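Local structure of polysaccharide biosynthesis protein CapD (Bacillus thuringiensis HD-771, 6BWC) at residues L103-G108 with G140-T145; N111-A116 with E147-S152. The protein binds NADP and UDP-N-acetylglucosamine and probably dehydrates this sugar nucleotide on the route to CMP-pseudaminic acid for flagellin glycosylation. The protein carries 2 engineered substitutions. One frame throughout, in Å; residues are numbered along the deposited sequence.

Contact 1 of 2, residues L103-G108 with G140-T145; sequences LTNIFG and GATKLT. With NAP (NADP nicotinamide-adenine-dinucleotide phosphate), chain N.
N105 and T142 mark the level where helix segments 103-108 and 140-145 meet, their CA atoms 5.9 Å apart, and the axes of these two segments run nearly parallel, approaching to 8.7 Å at an angle of 17°. The short side chain of T142 fits this close approach. From N105, ND2 gives a nearly straight hydrogen bond to T142 OG1 (2.9 Å, 163° at the hydrogen), the hydroxyl lying almost in the amide plane. T142 OG1 sits between its own backbone N and carbonyl carbon (chi1 61°), where it also bonds the carbonyl of Y139 one turn back. The N105 amide nitrogen binds the carbonyl of M88 as well, and these bonds restrain the rotation of the buried amide. Next to this polar pair the contact turns apolar. The CG1 branch of I106 reaches across, with CG1 3.6 Å from T145 CG2 and CD1 4.0 Å from T142 CG2; a threonine presents both a methyl for this isoleucine and a hydroxyl, which in T145 bonds N138 of a second subunit. K143 leaves the other side of its helix, and its long chain bends round to put NZ 3.1 Å from O3D of the NADP ribose, with a weaker bond to O2D; the carbonyl of T127 holds the same nitrogen. Spaced four residues apart on one helix, Y139 and K143 form the YxxxK signature of short-chain dehydrogenases/reductases, beside the cofactor ribose.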
ATOM      1  N   LEU C 103      11.856   1.080  -9.563  1.00 10.72           N
ATOM      2  CA  LEU C 103      10.957   2.040  -8.937  1.00 10.90           C
ATOM      3  C   LEU C 103      11.074   3.429  -9.606  1.00 11.37           C
ATOM      4  O   LEU C 103      10.080   4.027 -10.008  1.00 11.46           O
ATOM      5  CB  LEU C 103      11.194   2.118  -7.412  1.00 10.76           C
ATOM      6  CG  LEU C 103      10.916   0.843  -6.562  1.00 10.48           C
ATOM      7  CD1 LEU C 103      11.188   1.039  -5.078  1.00 10.29           C
ATOM      8  CD2 LEU C 103       9.496   0.342  -6.745  1.00 10.35           C
ATOM      9  N   THR C 104      12.288   3.912  -9.782  1.00 11.91           N
ATOM     10  CA  THR C 104      12.484   5.239 -10.327  1.00 12.44           C
ATOM     11  C   THR C 104      12.206   5.276 -11.847  1.00 13.22           C
ATOM     12  O   THR C 104      11.449   6.143 -12.318  1.00 13.36           O
ATOM     13  CB  THR C 104      13.890   5.748  -9.936  1.00 12.63           C
ATOM     14  OG1 THR C 104      14.002   5.800  -8.501  1.00 12.50           O
ATOM     15  CG2 THR C 104      14.167   7.144 -10.490  1.00 12.89           C
ATOM     16  N   ASN C 105      12.789   4.342 -12.608  1.00 14.07           N
ATOM     17  CA  ASN C 105      12.676   4.369 -14.071  1.00 15.01           C
ATOM     18  C   ASN C 105      11.343   3.825 -14.660  1.00 15.42           C
ATOM     19  O   ASN C 105      10.863   4.373 -15.666  1.00 14.91           O
ATOM     20  CB  ASN C 105      13.885   3.683 -14.746  1.00 15.67           C
ATOM     21  CG  ASN C 105      15.213   4.435 -14.532  1.00 16.22           C
ATOM     22  OD1 ASN C 105      15.259   5.512 -13.940  1.00 16.43           O
ATOM     23  ND2 ASN C 105      16.311   3.850 -15.030  1.00 16.56           N
ATOM     24  N   ILE C 106      10.752   2.772 -14.060  1.00 15.66           N
ATOM     25  CA  ILE C 106       9.460   2.207 -14.547  1.00 15.40           C
ATOM     26  C   ILE C 106       8.270   2.728 -13.737  1.00 15.84           C
ATOM     27  O   ILE C 106       7.435   3.481 -14.285  1.00 16.33           O
ATOM     28  CB  ILE C 106       9.449   0.653 -14.564  1.00 15.23           C
ATOM     29  CG1 ILE C 106      10.582   0.118 -15.446  1.00 14.88           C
ATOM     30  CG2 ILE C 106       8.103   0.112 -15.063  1.00 15.10           C
ATOM     31  CD1 ILE C 106      10.849  -1.360 -15.285  1.00 14.86           C
ATOM     32  N   PHE C 107       8.207   2.354 -12.448  1.00 15.78           N
ATOM     33  CA  PHE C 107       7.052   2.659 -11.582  1.00 16.41           C
ATOM     34  C   PHE C 107       6.804   4.154 -11.521  1.00 15.67           C
ATOM     35  O   PHE C 107       5.652   4.593 -11.553  1.00 15.68           O
ATOM     36  CB  PHE C 107       7.189   2.049 -10.158  1.00 17.80           C
ATOM     37  CG  PHE C 107       6.043   2.406  -9.189  1.00 19.48           C
ATOM     38  CD1 PHE C 107       4.697   2.146  -9.516  1.00 20.08           C
ATOM     39  CD2 PHE C 107       6.308   3.011  -7.940  1.00 20.47           C
ATOM     40  CE1 PHE C 107       3.651   2.471  -8.645  1.00 20.32           C
ATOM     41  CE2 PHE C 107       5.261   3.322  -7.054  1.00 20.80           C
ATOM     42  CZ  PHE C 107       3.933   3.045  -7.406  1.00 20.79           C
ATOM     43  N   GLY C 108       7.882   4.930 -11.480  1.00 15.43           N
ATOM     44  CA  GLY C 108       7.795   6.401 -11.532  1.00 15.11           C
ATOM     45  C   GLY C 108       7.301   6.979 -12.856  1.00 14.77           C
ATOM     46  O   GLY C 108       6.560   7.987 -12.858  1.00 14.93           O
ATOM     47  N   GLY C 140      19.139   0.200 -19.473  1.00 12.25           N
ATOM     48  CA  GLY C 140      18.518   0.167 -20.796  1.00 12.33           C
ATOM     49  C   GLY C 140      17.293  -0.736 -20.859  1.00 12.41           C
ATOM     50  O   GLY C 140      16.391  -0.517 -21.676  1.00 12.23           O
ATOM     51  N   ALA C 141      17.267  -1.764 -20.007  1.00 12.38           N
ATOM     52  CA  ALA C 141      16.043  -2.536 -19.804  1.00 12.22           C
ATOM     53  C   ALA C 141      14.883  -1.678 -19.317  1.00 11.90           C
ATOM     54  O   ALA C 141      13.802  -1.752 -19.869  1.00 11.63           O
ATOM     55  CB  ALA C 141      16.283  -3.703 -18.869  1.00 12.29           C
ATOM     56  N   THR C 142      15.119  -0.848 -18.308  1.00 12.20           N
ATOM     57  CA  THR C 142      14.074   0.067 -17.794  1.00 12.14           C
ATOM     58  C   THR C 142      13.727   1.170 -18.805  1.00 12.05           C
ATOM     59  O   THR C 142      12.583   1.626 -18.856  1.00 12.14           O
ATOM     60  CB  THR C 142      14.441   0.748 -16.449  1.00 11.97           C
ATOM     61  OG1 THR C 142      15.627   1.539 -16.587  1.00 11.91           O
ATOM     62  CG2 THR C 142      14.685  -0.256 -15.388  1.00 12.12           C
ATOM     63  N   LYS C 143      14.682   1.628 -19.592  1.00 11.97           N
ATOM     64  CA  LYS C 143      14.337   2.682 -20.547  1.00 12.51           C
ATOM     65  C   LYS C 143      13.487   2.147 -21.717  1.00 12.55           C
ATOM     66  O   LYS C 143      12.506   2.787 -22.135  1.00 12.69           O
ATOM     67  CB  LYS C 143      15.575   3.442 -21.022  1.00 12.73           C
ATOM     68  CG  LYS C 143      16.142   4.368 -19.939  1.00 12.93           C
ATOM     69  CD  LYS C 143      15.187   5.498 -19.563  1.00 13.09           C
ATOM     70  CE  LYS C 143      15.975   6.730 -19.113  1.00 13.49           C
ATOM     71  NZ  LYS C 143      15.217   7.748 -18.325  1.00 13.49           N
ATOM     72  N   LEU C 144      13.819   0.962 -22.207  1.00 12.13           N
ATOM     73  CA  LEU C 144      12.933   0.288 -23.135  1.00 11.95           C
ATOM     74  C   LEU C 144      11.524   0.179 -22.563  1.00 11.68           C
ATOM     75  O   LEU C 144      10.541   0.538 -23.239  1.00 12.00           O
ATOM     76  CB  LEU C 144      13.467  -1.100 -23.479  1.00 12.06           C
ATOM     77  CG  LEU C 144      12.778  -1.884 -24.593  1.00 12.13           C
ATOM     78  CD1 LEU C 144      12.607  -1.051 -25.853  1.00 12.33           C
ATOM     79  CD2 LEU C 144      13.619  -3.100 -24.911  1.00 12.22           C
ATOM     80  N   THR C 145      11.429  -0.280 -21.319  1.00 11.23           N
ATOM     81  CA  THR C 145      10.129  -0.431 -20.659  1.00 11.09           C
ATOM     82  C   THR C 145       9.410   0.910 -20.491  1.00 11.17           C
ATOM     83  O   THR C 145       8.243   1.031 -20.848  1.00 11.18           O
ATOM     84  CB  THR C 145      10.270  -1.160 -19.322  1.00 11.02           C
ATOM     85  OG1 THR C 145      10.555  -2.531 -19.585  1.00 10.94           O
ATOM     86  CG2 THR C 145       9.008  -1.091 -18.494  1.00 11.14           C
TER
HETATM   87  PA  NAP N 400      20.826  14.071 -13.539  1.00 11.89           P
HETATM   88  O1A NAP N 400      21.761  15.246 -13.577  1.00 11.76           O
HETATM   89  O2A NAP N 400      21.184  12.969 -12.602  1.00 11.61           O
HETATM   90  O5B NAP N 400      19.340  14.562 -13.244  1.00 12.48           O
HETATM   91  C5B NAP N 400      18.436  13.705 -12.542  1.00 13.55           C
HETATM   92  C4B NAP N 400      17.286  14.534 -11.979  1.00 14.05           C
HETATM   93  O4B NAP N 400      16.240  13.732 -11.436  1.00 14.10           O
HETATM   94  C3B NAP N 400      17.771  15.372 -10.826  1.00 14.55           C
HETATM   95  O3B NAP N 400      16.971  16.550 -10.876  1.00 14.51           O
HETATM   96  C2B NAP N 400      17.482  14.507  -9.627  1.00 15.21           C
HETATM   97  O2B NAP N 400      17.485  15.323  -8.474  1.00 16.97           O
HETATM   98  C1B NAP N 400      16.132  13.903 -10.017  1.00 14.74           C
HETATM   99  N9A NAP N 400      15.685  12.591  -9.436  1.00 14.66           N
HETATM  100  C8A NAP N 400      16.347  11.404  -9.312  1.00 14.92           C
HETATM  101  N7A NAP N 400      15.559  10.426  -8.749  1.00 14.59           N
HETATM  102  C5A NAP N 400      14.362  10.991  -8.514  1.00 14.59           C
HETATM  103  C6A NAP N 400      13.056  10.583  -7.937  1.00 14.46           C
HETATM  104  N6A NAP N 400      12.837   9.341  -7.484  1.00 14.61           N
HETATM  105  N1A NAP N 400      12.066  11.489  -7.879  1.00 14.28           N
HETATM  106  C2A NAP N 400      12.219  12.753  -8.313  1.00 14.38           C
HETATM  107  N3A NAP N 400      13.369  13.203  -8.839  1.00 14.44           N
HETATM  108  C4A NAP N 400      14.453  12.397  -8.968  1.00 14.58           C
HETATM  109  O3  NAP N 400      20.582  13.434 -15.002  1.00 11.95           O
HETATM  110  PN  NAP N 400      20.661  14.176 -16.441  1.00 11.96           P
HETATM  111  O1N NAP N 400      20.085  15.584 -16.387  1.00 12.34           O
HETATM  112  O2N NAP N 400      22.016  13.927 -17.028  1.00 11.96           O
HETATM  113  O5D NAP N 400      19.720  13.243 -17.320  1.00 12.19           O
HETATM  114  C5D NAP N 400      18.338  13.505 -17.348  1.00 12.66           C
HETATM  115  C4D NAP N 400      17.618  12.417 -18.138  1.00 13.08           C
HETATM  116  O4D NAP N 400      18.326  12.226 -19.369  1.00 13.12           O
HETATM  117  C3D NAP N 400      17.474  11.027 -17.491  1.00 13.12           C
HETATM  118  O3D NAP N 400      16.121  10.593 -17.646  1.00 13.01           O
HETATM  119  C2D NAP N 400      18.406  10.126 -18.265  1.00 13.32           C
HETATM  120  O2D NAP N 400      17.908   8.789 -18.389  1.00 13.21           O
HETATM  121  C1D NAP N 400      18.467  10.823 -19.624  1.00 13.49           C
HETATM  122  N1N NAP N 400      19.698  10.586 -20.389  1.00 13.68           N
HETATM  123  C2N NAP N 400      20.825  11.195 -19.985  1.00 14.03           C
HETATM  124  C3N NAP N 400      22.041  11.049 -20.628  1.00 13.84           C
HETATM  125  C7N NAP N 400      23.294  11.700 -20.156  1.00 14.26           C
HETATM  126  O7N NAP N 400      24.356  11.365 -20.686  1.00 14.63           O
HETATM  127  N7N NAP N 400      23.291  12.601 -19.170  1.00 14.44           N
HETATM  128  C4N NAP N 400      22.105  10.212 -21.853  1.00 14.01           C
HETATM  129  C5N NAP N 400      20.822   9.588 -22.199  1.00 13.95           C
HETATM  130  C6N NAP N 400      19.665   9.813 -21.474  1.00 13.68           C
HETATM  131  P2B NAP N 400      17.610  14.694  -6.995  1.00 20.64           P
HETATM  132  O1X NAP N 400      17.876  15.967  -6.214  1.00 20.66           O
HETATM  133  O2X NAP N 400      16.244  14.130  -6.664  1.00 19.86           O
HETATM  134  O3X NAP N 400      18.750  13.649  -7.040  1.00 20.55           O

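Contact 2 of 2, residues N111-A116 with E147-S152; sequences NVIKAA and ERLITS
I113 reaches across to the carbonyl oxygen and CB of L149 and the CD1 end of I150, and this one isoleucine carries the whole contact from the 111-116 side. Its CG1 branch stands beside the backbone N and then runs on extended (chi2 163°), which drives CD1 forward into the neighbouring helix. There CD1 lies 3.7 Å from CB of L149, the two side chains crossing at about a right angle, and at van der Waals distance from the L149 carbonyl oxygen. I150 closes in from one flank: its CA-CB bond does not aim at the 111-116 helix, but a bend at chi2 (-72°) swings CD1 round to 3.8 Å from I113 CD1. A branched, flexible-ended isoleucine suits both places, being bulky near the backbone yet able to send a methyl where it is needed. The two helices flank strand 123-129 in the Rossmann fold, consecutive parallel beta-alpha-beta units placing them side by side on one face of the sheet, and F164 of strand 163-169 packs against both I113 and I150 from the sheet side. Beyond this small apolar patch the other residues of the two segments do not meet. K114, R148, T151 and S152 are partly exposed, as fits polar residues, and K114 makes a cation-pi contact with Y69. T151 turns its hydroxyl back on its own helix, T151 OG1 donating to E147 O (3.0 Å), an oxygen that the T151 amide approaches from the opposite face. P98 of a second subunit packs on the buried L149, while on the partly exposed side Y96 of that subunit packs on S152 and its N138 on R148.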
ATOM      1  N   ASN C 111       3.577   6.507 -12.674  1.00 12.25           N
ATOM      2  CA  ASN C 111       2.995   7.553 -11.855  1.00 12.41           C
ATOM      3  C   ASN C 111       2.838   8.855 -12.666  1.00 12.19           C
ATOM      4  O   ASN C 111       1.760   9.437 -12.639  1.00 12.42           O
ATOM      5  CB  ASN C 111       3.786   7.771 -10.551  1.00 12.58           C
ATOM      6  CG  ASN C 111       3.614   6.629  -9.556  1.00 12.67           C
ATOM      7  OD1 ASN C 111       2.590   5.909  -9.579  1.00 12.50           O
ATOM      8  ND2 ASN C 111       4.627   6.448  -8.666  1.00 12.49           N
ATOM      9  N   VAL C 112       3.866   9.272 -13.413  1.00 11.63           N
ATOM     10  CA  VAL C 112       3.746  10.439 -14.285  1.00 11.60           C
ATOM     11  C   VAL C 112       2.539  10.298 -15.243  1.00 11.91           C
ATOM     12  O   VAL C 112       1.652  11.163 -15.287  1.00 11.61           O
ATOM     13  CB  VAL C 112       5.062  10.687 -15.063  1.00 11.52           C
ATOM     14  CG1 VAL C 112       4.885  11.645 -16.237  1.00 11.33           C
ATOM     15  CG2 VAL C 112       6.113  11.232 -14.119  1.00 11.70           C
ATOM     16  N   ILE C 113       2.509   9.192 -15.978  1.00 12.20           N
ATOM     17  CA  ILE C 113       1.493   8.947 -17.004  1.00 12.71           C
ATOM     18  C   ILE C 113       0.067   9.026 -16.435  1.00 13.33           C
ATOM     19  O   ILE C 113      -0.804   9.743 -16.962  1.00 13.53           O
ATOM     20  CB  ILE C 113       1.759   7.580 -17.698  1.00 12.72           C
ATOM     21  CG1 ILE C 113       3.022   7.707 -18.575  1.00 12.84           C
ATOM     22  CG2 ILE C 113       0.564   7.138 -18.553  1.00 12.52           C
ATOM     23  CD1 ILE C 113       3.665   6.410 -19.015  1.00 12.78           C
ATOM     24  N   LYS C 114      -0.138   8.282 -15.351  1.00 13.81           N
ATOM     25  CA  LYS C 114      -1.393   8.227 -14.618  1.00 14.19           C
ATOM     26  C   LYS C 114      -1.806   9.607 -14.066  1.00 14.03           C
ATOM     27  O   LYS C 114      -2.957  10.018 -14.187  1.00 13.93           O
ATOM     28  CB  LYS C 114      -1.194   7.236 -13.476  1.00 15.13           C
ATOM     29  CG  LYS C 114      -2.438   6.825 -12.720  1.00 16.28           C
ATOM     30  CD  LYS C 114      -2.085   5.992 -11.469  1.00 17.14           C
ATOM     31  CE  LYS C 114      -3.143   6.150 -10.342  1.00 17.46           C
ATOM     32  NZ  LYS C 114      -2.557   6.126  -8.957  1.00 17.43           N
ATOM     33  N   ALA C 115      -0.849  10.310 -13.468  1.00 13.85           N
ATOM     34  CA  ALA C 115      -1.067  11.635 -12.895  1.00 13.90           C
ATOM     35  C   ALA C 115      -1.359  12.711 -13.945  1.00 14.67           C
ATOM     36  O   ALA C 115      -2.136  13.659 -13.688  1.00 14.80           O
ATOM     37  CB  ALA C 115       0.149  12.057 -12.088  1.00 13.66           C
ATOM     38  N   ALA C 116      -0.687  12.588 -15.095  1.00 15.01           N
ATOM     39  CA  ALA C 116      -0.807  13.534 -16.193  1.00 14.98           C
ATOM     40  C   ALA C 116      -2.171  13.429 -16.873  1.00 15.34           C
ATOM     41  O   ALA C 116      -2.788  14.461 -17.212  1.00 15.04           O
ATOM     42  CB  ALA C 116       0.314  13.297 -17.183  1.00 15.26           C
ATOM     43  N   GLU C 147       9.961   3.847 -22.270  1.00 13.05           N
ATOM     44  CA  GLU C 147       9.571   4.037 -23.683  1.00 13.31           C
ATOM     45  C   GLU C 147       8.271   3.335 -24.067  1.00 14.03           C
ATOM     46  O   GLU C 147       7.395   3.924 -24.734  1.00 13.83           O
ATOM     47  CB  GLU C 147      10.672   3.532 -24.610  1.00 13.00           C
ATOM     48  CG  GLU C 147      11.805   4.540 -24.797  1.00 12.94           C
ATOM     49  CD  GLU C 147      12.504   4.429 -26.135  1.00 12.37           C
ATOM     50  OE1 GLU C 147      11.809   4.251 -27.154  1.00 11.83           O
ATOM     51  OE2 GLU C 147      13.742   4.547 -26.158  1.00 12.13           O
ATOM     52  N   ARG C 148       8.170   2.079 -23.631  1.00 14.79           N
ATOM     53  CA  ARG C 148       6.976   1.264 -23.860  1.00 15.60           C
ATOM     54  C   ARG C 148       5.724   1.717 -23.125  1.00 15.57           C
ATOM     55  O   ARG C 148       4.639   1.733 -23.726  1.00 16.30           O
ATOM     56  CB  ARG C 148       7.262  -0.219 -23.581  1.00 16.10           C
ATOM     57  CG  ARG C 148       7.376  -1.079 -24.822  1.00 16.80           C
ATOM     58  CD  ARG C 148       8.148  -0.425 -25.955  1.00 17.60           C
ATOM     59  NE  ARG C 148       8.723  -1.446 -26.825  1.00 18.41           N
ATOM     60  CZ  ARG C 148       9.718  -1.242 -27.684  1.00 19.00           C
ATOM     61  NH1 ARG C 148      10.193  -2.256 -28.402  1.00 19.35           N
ATOM     62  NH2 ARG C 148      10.257  -0.033 -27.828  1.00 19.62           N
ATOM     63  N   LEU C 149       5.860   2.059 -21.846  1.00 15.24           N
ATOM     64  CA  LEU C 149       4.764   2.701 -21.097  1.00 15.20           C
ATOM     65  C   LEU C 149       4.241   3.966 -21.794  1.00 15.52           C
ATOM     66  O   LEU C 149       3.048   4.217 -21.863  1.00 16.25           O
ATOM     67  CB  LEU C 149       5.235   3.117 -19.715  1.00 14.78           C
ATOM     68  CG  LEU C 149       5.057   2.229 -18.509  1.00 14.65           C
ATOM     69  CD1 LEU C 149       4.914   0.757 -18.834  1.00 14.93           C
ATOM     70  CD2 LEU C 149       6.255   2.472 -17.603  1.00 14.64           C
ATOM     71  N   ILE C 150       5.155   4.767 -22.301  1.00 15.90           N
ATOM     72  CA  ILE C 150       4.801   6.007 -22.978  1.00 16.01           C
ATOM     73  C   ILE C 150       3.938   5.775 -24.221  1.00 15.16           C
ATOM     74  O   ILE C 150       2.924   6.442 -24.372  1.00 14.76           O
ATOM     75  CB  ILE C 150       6.079   6.833 -23.294  1.00 16.47           C
ATOM     76  CG1 ILE C 150       6.683   7.376 -21.974  1.00 16.53           C
ATOM     77  CG2 ILE C 150       5.797   7.962 -24.295  1.00 16.72           C
ATOM     78  CD1 ILE C 150       5.892   8.506 -21.310  1.00 16.31           C
ATOM     79  N   THR C 151       4.332   4.839 -25.081  1.00 14.55           N
ATOM     80  CA  THR C 151       3.555   4.532 -26.291  1.00 14.43           C
ATOM     81  C   THR C 151       2.173   3.966 -25.980  1.00 13.75           C
ATOM     82  O   THR C 151       1.189   4.346 -26.624  1.00 13.25           O
ATOM     83  CB  THR C 151       4.253   3.495 -27.188  1.00 14.75           C
ATOM     84  OG1 THR C 151       5.673   3.678 -27.160  1.00 15.07           O
ATOM     85  CG2 THR C 151       3.757   3.620 -28.609  1.00 14.86           C
ATOM     86  N   SER C 152       2.122   3.054 -25.005  1.00 13.23           N
ATOM     87  CA  SER C 152       0.855   2.497 -24.500  1.00 13.15           C
ATOM     88  C   SER C 152      -0.149   3.529 -23.944  1.00 13.15           C
ATOM     89  O   SER C 152      -1.334   3.497 -24.263  1.00 13.10           O
ATOM     90  CB  SER C 152       1.123   1.471 -23.420  1.00 13.07           C
ATOM     91  OG  SER C 152      -0.065   0.750 -23.172  1.00 13.10           O
TER

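In the fold
Contacts 1 and 2 are successive stations along the same pair of helices, 98-118 and 138-156, with centres about 11 Å apart, and they meet where the carbonyl oxygen of I106 packs on CD2 of L149. The touching residues of both are buried, and both also touch the second subunit. Their chemistry differs with distance from the cofactor: contact 1, which carries a lysine bound to NADP, mixes an amide-hydroxyl bond with methyl packing. Contact 2, where the side chain of I150 is about 11 Å from NADP, buries about half the surface and relies on aliphatic packing, with no polar side chain taking part, while charged residues flank it.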